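Long-range contacts in HAD hydrolase, family IA, variant 3 (Entamoeba histolytica, PDB 6W04), which probably works as a magnesium-dependent hydrolase of the haloacid dehalogenase superfamily, although its natural substrate is not established: residues T78-S83 / I120-L125; T183-A188 / E215-L220. All coordinates share one frame; numbering follows the deposited sequence.

Contact 1: residues T78-S83 / I120-L125; sequences TMLMKS and IQKYHL
Lys122 reaches from helix 113-123 to the C-terminal end of helix 62-82, where its ammonium group binds backbone carbonyls. Two hydrogen bonds grip NZ: Lys122 NZ to Ser83 O at 2.8 Å and Lys122 NZ to Met81 O at 3.0 Å. In each bond NZ lies above the plane of the carbonyl it meets, 56° out of it at Met81, so neither bond uses a lone-pair direction. CG stands anti to the backbone N (chi1 179°) and the chain runs extended until its last torsion (chi4 68°), which turns NZ onto the carbonyls. A positive charge at this C-terminal end probably complements the helix dipole.

The tight part is the aliphatic stem. Lys122 CE lies 3.0 Å from Leu80 O, an oxygen that accepts a 2.7 Å hydrogen bond from Ser83 OG. The buried Leu80 side chain adds apolar contact: CD1 is 3.7 Å from Tyr123 OH and CD2 lies at the edge of the ring, while Lys122 CG sits over the centre of one ring face. Tyr123 OH is itself hydrogen-bonded to Ile85 O.

The looser, solvent side belongs to Met81 and the exposed Gln121. The two side chains cross at about a right angle, bringing Met81 CE to 3.4 Å from Gln121 NE2, but Met81 was modelled in two conformers, so this touch is doubtful.

Helix 62-82 ends the helical cap inserted between strand 3-7 and helix 91-100, whereas helix 113-123 belongs to the Rossmann-like core. Leu80 further packs on Val118 and Phe119 of that helix and on Leu18 of helix 16-31.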
ATOM      1  N   THR A  78      14.035  -0.323 -10.214  1.00 28.85           N
ATOM      2  CA  THR A  78      15.011   0.484 -10.930  1.00 36.72           C
ATOM      3  C   THR A  78      14.416   1.833 -11.310  1.00 32.37           C
ATOM      4  O   THR A  78      15.041   2.884 -11.113  1.00 28.43           O
ATOM      5  CB  THR A  78      15.474  -0.294 -12.158  1.00 30.33           C
ATOM      6  OG1 THR A  78      16.113  -1.493 -11.716  1.00 35.62           O
ATOM      7  CG2 THR A  78      16.451   0.518 -12.971  1.00 37.44           C
ATOM      8  N   MET A  79      13.191   1.818 -11.839  1.00 24.64           N
ATOM      9  CA  MET A  79      12.508   3.061 -12.204  1.00 22.75           C
ATOM     10  C   MET A  79      12.207   3.924 -10.979  1.00 22.83           C
ATOM     11  O   MET A  79      12.423   5.144 -11.000  1.00 30.33           O
ATOM     12  CB  MET A  79      11.219   2.737 -12.962  1.00 24.19           C
ATOM     13  CG  MET A  79      11.467   1.979 -14.286  1.00 29.15           C
ATOM     14  SD  MET A  79      12.260   2.996 -15.596  1.00 41.16           S
ATOM     15  CE  MET A  79      11.151   4.416 -15.610  1.00 42.55           C
ATOM     16  N   LEU A  80      11.683   3.310  -9.912  1.00 21.15           N
ATOM     17  CA  LEU A  80      11.383   4.035  -8.688  1.00 24.59           C
ATOM     18  C   LEU A  80      12.624   4.734  -8.134  1.00 29.93           C
ATOM     19  O   LEU A  80      12.569   5.917  -7.772  1.00 26.16           O
ATOM     20  CB  LEU A  80      10.781   3.098  -7.631  1.00 24.13           C
ATOM     21  CG  LEU A  80      10.448   3.860  -6.334  1.00 25.21           C
ATOM     22  CD1 LEU A  80       9.274   4.837  -6.654  1.00 27.62           C
ATOM     23  CD2 LEU A  80      10.042   2.924  -5.229  1.00 27.08           C
ATOM     24  N   MET A  81      13.758   4.021  -8.077  1.00 27.64           N
ATOM     25  CA  MET A  81      14.984   4.616  -7.549  0.54 28.73           C
ATOM     26  C   MET A  81      15.401   5.846  -8.341  1.00 29.87           C
ATOM     27  O   MET A  81      15.857   6.838  -7.763  1.00 29.52           O
ATOM     28  CB  MET A  81      16.116   3.587  -7.545  0.54 33.70           C
ATOM     29  CG  MET A  81      16.301   2.887  -6.227  0.54 40.54           C
ATOM     30  SD  MET A  81      16.857   4.034  -4.957  0.54 50.90           S
ATOM     31  CE  MET A  81      17.348   2.871  -3.694  0.54 55.90           C
ATOM     32  N   LYS A  82      15.287   5.804  -9.667  1.00 29.33           N
ATOM     33  CA  LYS A  82      15.728   6.994 -10.390  1.00 34.07           C
ATOM     34  C   LYS A  82      14.623   8.029 -10.561  1.00 33.28           C
ATOM     35  O   LYS A  82      14.932   9.166 -10.933  1.00 30.18           O
ATOM     36  CB  LYS A  82      16.330   6.638 -11.755  1.00 40.32           C
ATOM     37  CG  LYS A  82      15.442   5.902 -12.725  1.00 42.27           C
ATOM     38  CD  LYS A  82      16.292   5.482 -13.938  1.00 49.20           C
ATOM     39  CE  LYS A  82      15.566   4.468 -14.804  1.00 42.15           C
ATOM     40  NZ  LYS A  82      16.290   4.170 -16.063  1.00 37.93           N
ATOM     41  N   SER A  83      13.377   7.683 -10.232  1.00 27.99           N
ATOM     42  CA  SER A  83      12.264   8.623 -10.281  1.00 29.74           C
ATOM     43  C   SER A  83      12.396   9.677  -9.172  1.00 32.13           C
ATOM     44  O   SER A  83      13.255   9.588  -8.285  1.00 30.17           O
ATOM     45  CB  SER A  83      10.935   7.887 -10.111  1.00 24.95           C
ATOM     46  OG  SER A  83      10.738   7.605  -8.731  1.00 29.16           O
ATOM     47  N   ILE A 120      13.099   1.807   1.806  1.00 28.59           N
ATOM     48  CA  ILE A 120      13.910   2.275   2.933  1.00 28.04           C
ATOM     49  C   ILE A 120      15.093   3.084   2.430  1.00 32.72           C
ATOM     50  O   ILE A 120      15.389   4.169   2.937  1.00 29.32           O
ATOM     51  CB  ILE A 120      14.380   1.084   3.794  1.00 30.57           C
ATOM     52  CG1 ILE A 120      13.167   0.382   4.420  1.00 31.81           C
ATOM     53  CG2 ILE A 120      15.379   1.543   4.860  1.00 31.97           C
ATOM     54  CD1 ILE A 120      13.481  -1.005   5.002  1.00 36.49           C
ATOM     55  N   GLN A 121      15.796   2.554   1.428  1.00 30.23           N
ATOM     56  CA  GLN A 121      16.954   3.227   0.863  1.00 31.11           C
ATOM     57  C   GLN A 121      16.581   4.601   0.304  1.00 33.11           C
ATOM     58  O   GLN A 121      17.212   5.615   0.625  1.00 30.86           O
ATOM     59  CB  GLN A 121      17.541   2.329  -0.232  1.00 32.11           C
ATOM     60  CG  GLN A 121      19.037   2.296  -0.390  1.00 54.48           C
ATOM     61  CD  GLN A 121      19.501   1.043  -1.157  1.00 62.92           C
ATOM     62  OE1 GLN A 121      20.685   0.709  -1.148  1.00 70.25           O
ATOM     63  NE2 GLN A 121      18.557   0.345  -1.815  1.00 50.98           N
ATOM     64  N   LYS A 122      15.547   4.647  -0.537  1.00 26.63           N
ATOM     65  CA  LYS A 122      15.223   5.877  -1.266  1.00 26.43           C
ATOM     66  C   LYS A 122      14.596   6.920  -0.347  1.00 29.04           C
ATOM     67  O   LYS A 122      14.871   8.116  -0.475  1.00 28.64           O
ATOM     68  CB  LYS A 122      14.269   5.556  -2.436  1.00 25.90           C
ATOM     69  CG  LYS A 122      13.847   6.793  -3.245  1.00 28.93           C
ATOM     70  CD  LYS A 122      12.960   6.422  -4.453  1.00 26.28           C
ATOM     71  CE  LYS A 122      12.660   7.688  -5.304  1.00 25.78           C
ATOM     72  NZ  LYS A 122      13.889   8.214  -5.981  1.00 27.90           N
ATOM     73  N   TYR A 123      13.749   6.500   0.581  1.00 25.55           N
ATOM     74  CA  TYR A 123      13.003   7.459   1.375  1.00 32.11           C
ATOM     75  C   TYR A 123      13.553   7.662   2.781  1.00 35.49           C
ATOM     76  O   TYR A 123      12.959   8.425   3.549  1.00 33.48           O
ATOM     77  CB  TYR A 123      11.524   7.042   1.418  1.00 24.22           C
ATOM     78  CG  TYR A 123      10.934   7.074   0.021  1.00 28.19           C
ATOM     79  CD1 TYR A 123      10.756   8.284  -0.636  1.00 32.49           C
ATOM     80  CD2 TYR A 123      10.614   5.898  -0.665  1.00 27.03           C
ATOM     81  CE1 TYR A 123      10.243   8.337  -1.947  1.00 27.67           C
ATOM     82  CE2 TYR A 123      10.123   5.947  -1.981  1.00 28.06           C
ATOM     83  CZ  TYR A 123       9.939   7.170  -2.610  1.00 26.78           C
ATOM     84  OH  TYR A 123       9.426   7.263  -3.893  1.00 30.43           O
ATOM     85  N   HIS A 124      14.681   7.041   3.128  1.00 29.46           N
ATOM     86  CA  HIS A 124      15.307   7.254   4.447  1.00 28.78           C
ATOM     87  C   HIS A 124      14.333   6.929   5.571  1.00 27.62           C
ATOM     88  O   HIS A 124      14.260   7.628   6.581  1.00 32.68           O
ATOM     89  CB  HIS A 124      15.832   8.684   4.583  1.00 34.60           C
ATOM     90  CG  HIS A 124      16.570   9.155   3.373  1.00 49.41           C
ATOM     91  ND1 HIS A 124      17.706   8.526   2.910  1.00 50.90           N
ATOM     92  CD2 HIS A 124      16.320  10.171   2.513  1.00 54.85           C
ATOM     93  CE1 HIS A 124      18.138   9.151   1.829  1.00 53.85           C
ATOM     94  NE2 HIS A 124      17.315  10.151   1.566  1.00 53.75           N
ATOM     95  N   LEU A 125      13.583   5.844   5.391  1.00 26.26           N
ATOM     96  CA  LEU A 125      12.497   5.522   6.305  1.00 33.94           C
ATOM     97  C   LEU A 125      12.962   5.311   7.737  1.00 28.27           C
ATOM     98  O   LEU A 125      12.166   5.497   8.663  1.00 41.01           O
ATOM     99  CB  LEU A 125      11.751   4.295   5.800  1.00 25.72           C
ATOM    100  CG  LEU A 125      10.905   4.504   4.544  1.00 27.36           C
ATOM    101  CD1 LEU A 125      10.193   3.183   4.234  1.00 27.73           C
ATOM    102  CD2 LEU A 125       9.886   5.670   4.701  1.00 33.50           C
TER

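Contact 2: residues T183-A188 / E215-L220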
ATOM      1  N   THR A 183      -9.943   1.207  11.945  1.00 43.87           N
ATOM      2  CA  THR A 183     -10.771   2.241  11.325  1.00 37.87           C
ATOM      3  C   THR A 183     -10.039   2.833  10.128  1.00 40.32           C
ATOM      4  O   THR A 183      -8.984   3.468  10.304  1.00 39.80           O
ATOM      5  CB  THR A 183     -11.116   3.334  12.332  1.00 43.76           C
ATOM      6  OG1 THR A 183     -11.934   2.776  13.374  1.00 47.02           O
ATOM      7  CG2 THR A 183     -11.876   4.475  11.654  1.00 41.29           C
ATOM      8  N   PRO A 184     -10.536   2.648   8.903  1.00 41.95           N
ATOM      9  CA  PRO A 184      -9.775   3.074   7.723  1.00 37.61           C
ATOM     10  C   PRO A 184     -10.102   4.492   7.293  1.00 42.93           C
ATOM     11  O   PRO A 184     -11.240   4.965   7.386  1.00 43.38           O
ATOM     12  CB  PRO A 184     -10.227   2.070   6.647  1.00 36.20           C
ATOM     13  CG  PRO A 184     -11.699   1.832   6.994  1.00 35.96           C
ATOM     14  CD  PRO A 184     -11.813   2.002   8.526  1.00 39.59           C
ATOM     15  N   ILE A 185      -9.072   5.174   6.806  1.00 33.91           N
ATOM     16  CA  ILE A 185      -9.202   6.474   6.150  1.00 39.49           C
ATOM     17  C   ILE A 185      -8.627   6.309   4.748  1.00 38.38           C
ATOM     18  O   ILE A 185      -7.472   5.895   4.591  1.00 35.53           O
ATOM     19  CB  ILE A 185      -8.480   7.591   6.924  1.00 40.51           C
ATOM     20  CG1 ILE A 185      -9.085   7.746   8.329  1.00 40.94           C
ATOM     21  CG2 ILE A 185      -8.519   8.901   6.128  1.00 40.75           C
ATOM     22  CD1 ILE A 185      -8.422   8.830   9.216  1.00 41.26           C
ATOM     23  N   GLY A 186      -9.441   6.592   3.732  1.00 38.22           N
ATOM     24  CA  GLY A 186      -9.004   6.363   2.364  1.00 35.52           C
ATOM     25  C   GLY A 186      -8.071   7.468   1.899  1.00 38.05           C
ATOM     26  O   GLY A 186      -8.195   8.627   2.303  1.00 33.67           O
ATOM     27  N   ILE A 187      -7.092   7.083   1.074  1.00 34.08           N
ATOM     28  CA  ILE A 187      -6.214   8.027   0.390  1.00 31.14           C
ATOM     29  C   ILE A 187      -6.614   8.036  -1.078  1.00 34.99           C
ATOM     30  O   ILE A 187      -6.553   6.997  -1.751  1.00 30.38           O
ATOM     31  CB  ILE A 187      -4.728   7.668   0.557  1.00 29.26           C
ATOM     32  CG1 ILE A 187      -4.283   7.823   2.021  1.00 34.63           C
ATOM     33  CG2 ILE A 187      -3.877   8.559  -0.326  1.00 30.75           C
ATOM     34  CD1 ILE A 187      -4.459   9.229   2.590  1.00 34.45           C
ATOM     35  N   ALA A 188      -7.025   9.207  -1.582  1.00 32.39           N
ATOM     36  CA  ALA A 188      -7.586   9.312  -2.935  1.00 37.34           C
ATOM     37  C   ALA A 188      -6.491   9.444  -4.006  1.00 38.29           C
ATOM     38  O   ALA A 188      -6.453  10.385  -4.797  1.00 38.23           O
ATOM     39  CB  ALA A 188      -8.567  10.484  -2.998  1.00 35.70           C
ATOM     40  N   GLU A 215      -6.427  15.169  15.808  1.00 67.45           N
ATOM     41  CA  GLU A 215      -7.708  15.274  16.497  1.00 69.14           C
ATOM     42  C   GLU A 215      -8.832  14.677  15.660  1.00 67.77           C
ATOM     43  O   GLU A 215      -9.730  14.020  16.200  1.00 70.35           O
ATOM     44  CB  GLU A 215      -8.001  16.738  16.841  1.00 70.14           C
ATOM     45  N   GLU A 216      -8.809  14.906  14.342  1.00 64.85           N
ATOM     46  CA  GLU A 216      -9.788  14.264  13.468  1.00 63.32           C
ATOM     47  C   GLU A 216      -9.696  12.748  13.569  1.00 63.75           C
ATOM     48  O   GLU A 216     -10.721  12.054  13.604  1.00 63.52           O
ATOM     49  CB  GLU A 216      -9.580  14.706  12.021  1.00 67.25           C
ATOM     50  CG  GLU A 216      -9.930  16.160  11.714  1.00 78.60           C
ATOM     51  CD  GLU A 216      -9.598  16.538  10.274  1.00 90.00           C
ATOM     52  OE1 GLU A 216      -8.535  17.155  10.043  1.00 91.82           O
ATOM     53  OE2 GLU A 216     -10.390  16.197   9.367  1.00 93.70           O
ATOM     54  N   MET A 217      -8.467  12.218  13.625  1.00 61.79           N
ATOM     55  CA  MET A 217      -8.262  10.772  13.675  1.00 59.11           C
ATOM     56  C   MET A 217      -8.719  10.193  15.007  1.00 65.84           C
ATOM     57  O   MET A 217      -9.336   9.120  15.047  1.00 62.65           O
ATOM     58  CB  MET A 217      -6.787  10.446  13.422  1.00 55.05           C
ATOM     59  CG  MET A 217      -6.312  10.853  12.033  1.00 54.01           C
ATOM     60  SD  MET A 217      -4.515  10.846  11.781  1.00 61.48           S
ATOM     61  CE  MET A 217      -4.204   9.156  12.203  1.00 50.07           C
ATOM     62  N   VAL A 218      -8.419  10.883  16.110  1.00 64.51           N
ATOM     63  CA  VAL A 218      -8.862  10.416  17.420  1.00 66.01           C
ATOM     64  C   VAL A 218     -10.380  10.367  17.469  1.00 66.38           C
ATOM     65  O   VAL A 218     -10.973   9.388  17.940  1.00 71.45           O
ATOM     66  CB  VAL A 218      -8.285  11.311  18.533  1.00 70.83           C
ATOM     67  CG1 VAL A 218      -9.179  11.286  19.755  1.00 67.37           C
ATOM     68  CG2 VAL A 218      -6.865  10.862  18.890  1.00 68.02           C
ATOM     69  N   ASP A 219     -11.031  11.412  16.952  1.00 73.12           N
ATOM     70  CA  ASP A 219     -12.488  11.484  17.013  1.00 73.89           C
ATOM     71  C   ASP A 219     -13.125  10.395  16.162  1.00 67.73           C
ATOM     72  O   ASP A 219     -14.128   9.794  16.562  1.00 70.95           O
ATOM     73  CB  ASP A 219     -12.973  12.866  16.570  1.00 74.39           C
ATOM     74  CG  ASP A 219     -12.797  13.925  17.648  1.00 87.30           C
ATOM     75  OD1 ASP A 219     -12.164  14.969  17.376  1.00 87.13           O
ATOM     76  OD2 ASP A 219     -13.287  13.708  18.775  1.00 93.06           O
ATOM     77  N   LEU A 220     -12.554  10.123  14.988  1.00 61.58           N
ATOM     78  CA  LEU A 220     -13.100   9.079  14.130  1.00 58.75           C
ATOM     79  C   LEU A 220     -13.158   7.738  14.857  1.00 68.09           C
ATOM     80  O   LEU A 220     -14.138   6.995  14.727  1.00 73.33           O
ATOM     81  CB  LEU A 220     -12.271   8.974  12.850  1.00 55.84           C
ATOM     82  CG  LEU A 220     -12.890   8.180  11.702  1.00 54.47           C
ATOM     83  CD1 LEU A 220     -14.174   8.835  11.221  1.00 57.24           C
ATOM     84  CD2 LEU A 220     -11.889   8.036  10.557  1.00 65.07           C
TER
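In the Rossmann-like core of the HAD fold, strand 183-187 is covered on one side by the C-terminal helix 214-222, and Thr183, Ile185, Met217 and Leu220 make the junction. The short segments run at 137° to each other, with axes 10.1 Å apart at closest approach, a spacing filled by apolar side chains.

Leu220 carries most of the contact. Its CG lies anti to the backbone N (chi1 -166°), which brings CD2 against two strand residues: Leu220 CD2 is 3.6 Å from Ile185 CG1 and 3.7 Å from Thr183 CG2. Ile185 and Thr183, two positions apart on the strand, both point toward the helix, as alternation requires, while Pro184 between them points away. One helical turn before Leu220, Met217 meets the tip of Ile185 at about a right angle, with Ile185 CD1 to Met217 CG at 4.1 Å.

The packing continues over the adjacent strand 164-168, where Ile185 and Met217 both touch Ile165 and Phe167. On the other side of the sheet, Pro184 packs against Ile174, Ala177 and Leu178 of helix 171-180, leaving the strand sandwiched between two helices.

In the fold
The chain forms strand 3-7, passes through three helices and then helix 62-82, at whose end contact 1 begins. It closes a loop of 36 residues containing helix 91-100 and strand 105-112, fastening the end of the cap to helix 113-123. After strands 135-137 and 164-168, contact 2 closes a second loop of 26 residues, with helix 193-197 and strand 205-206 inside it, and fixes the C-terminal helix to the parallel sheet. The loops follow in series, neither nested nor crossed. Their centres lie 27 Å apart and their nearest atoms about 14 Å: contact 1 ties cap to core, contact 2 ties core elements together.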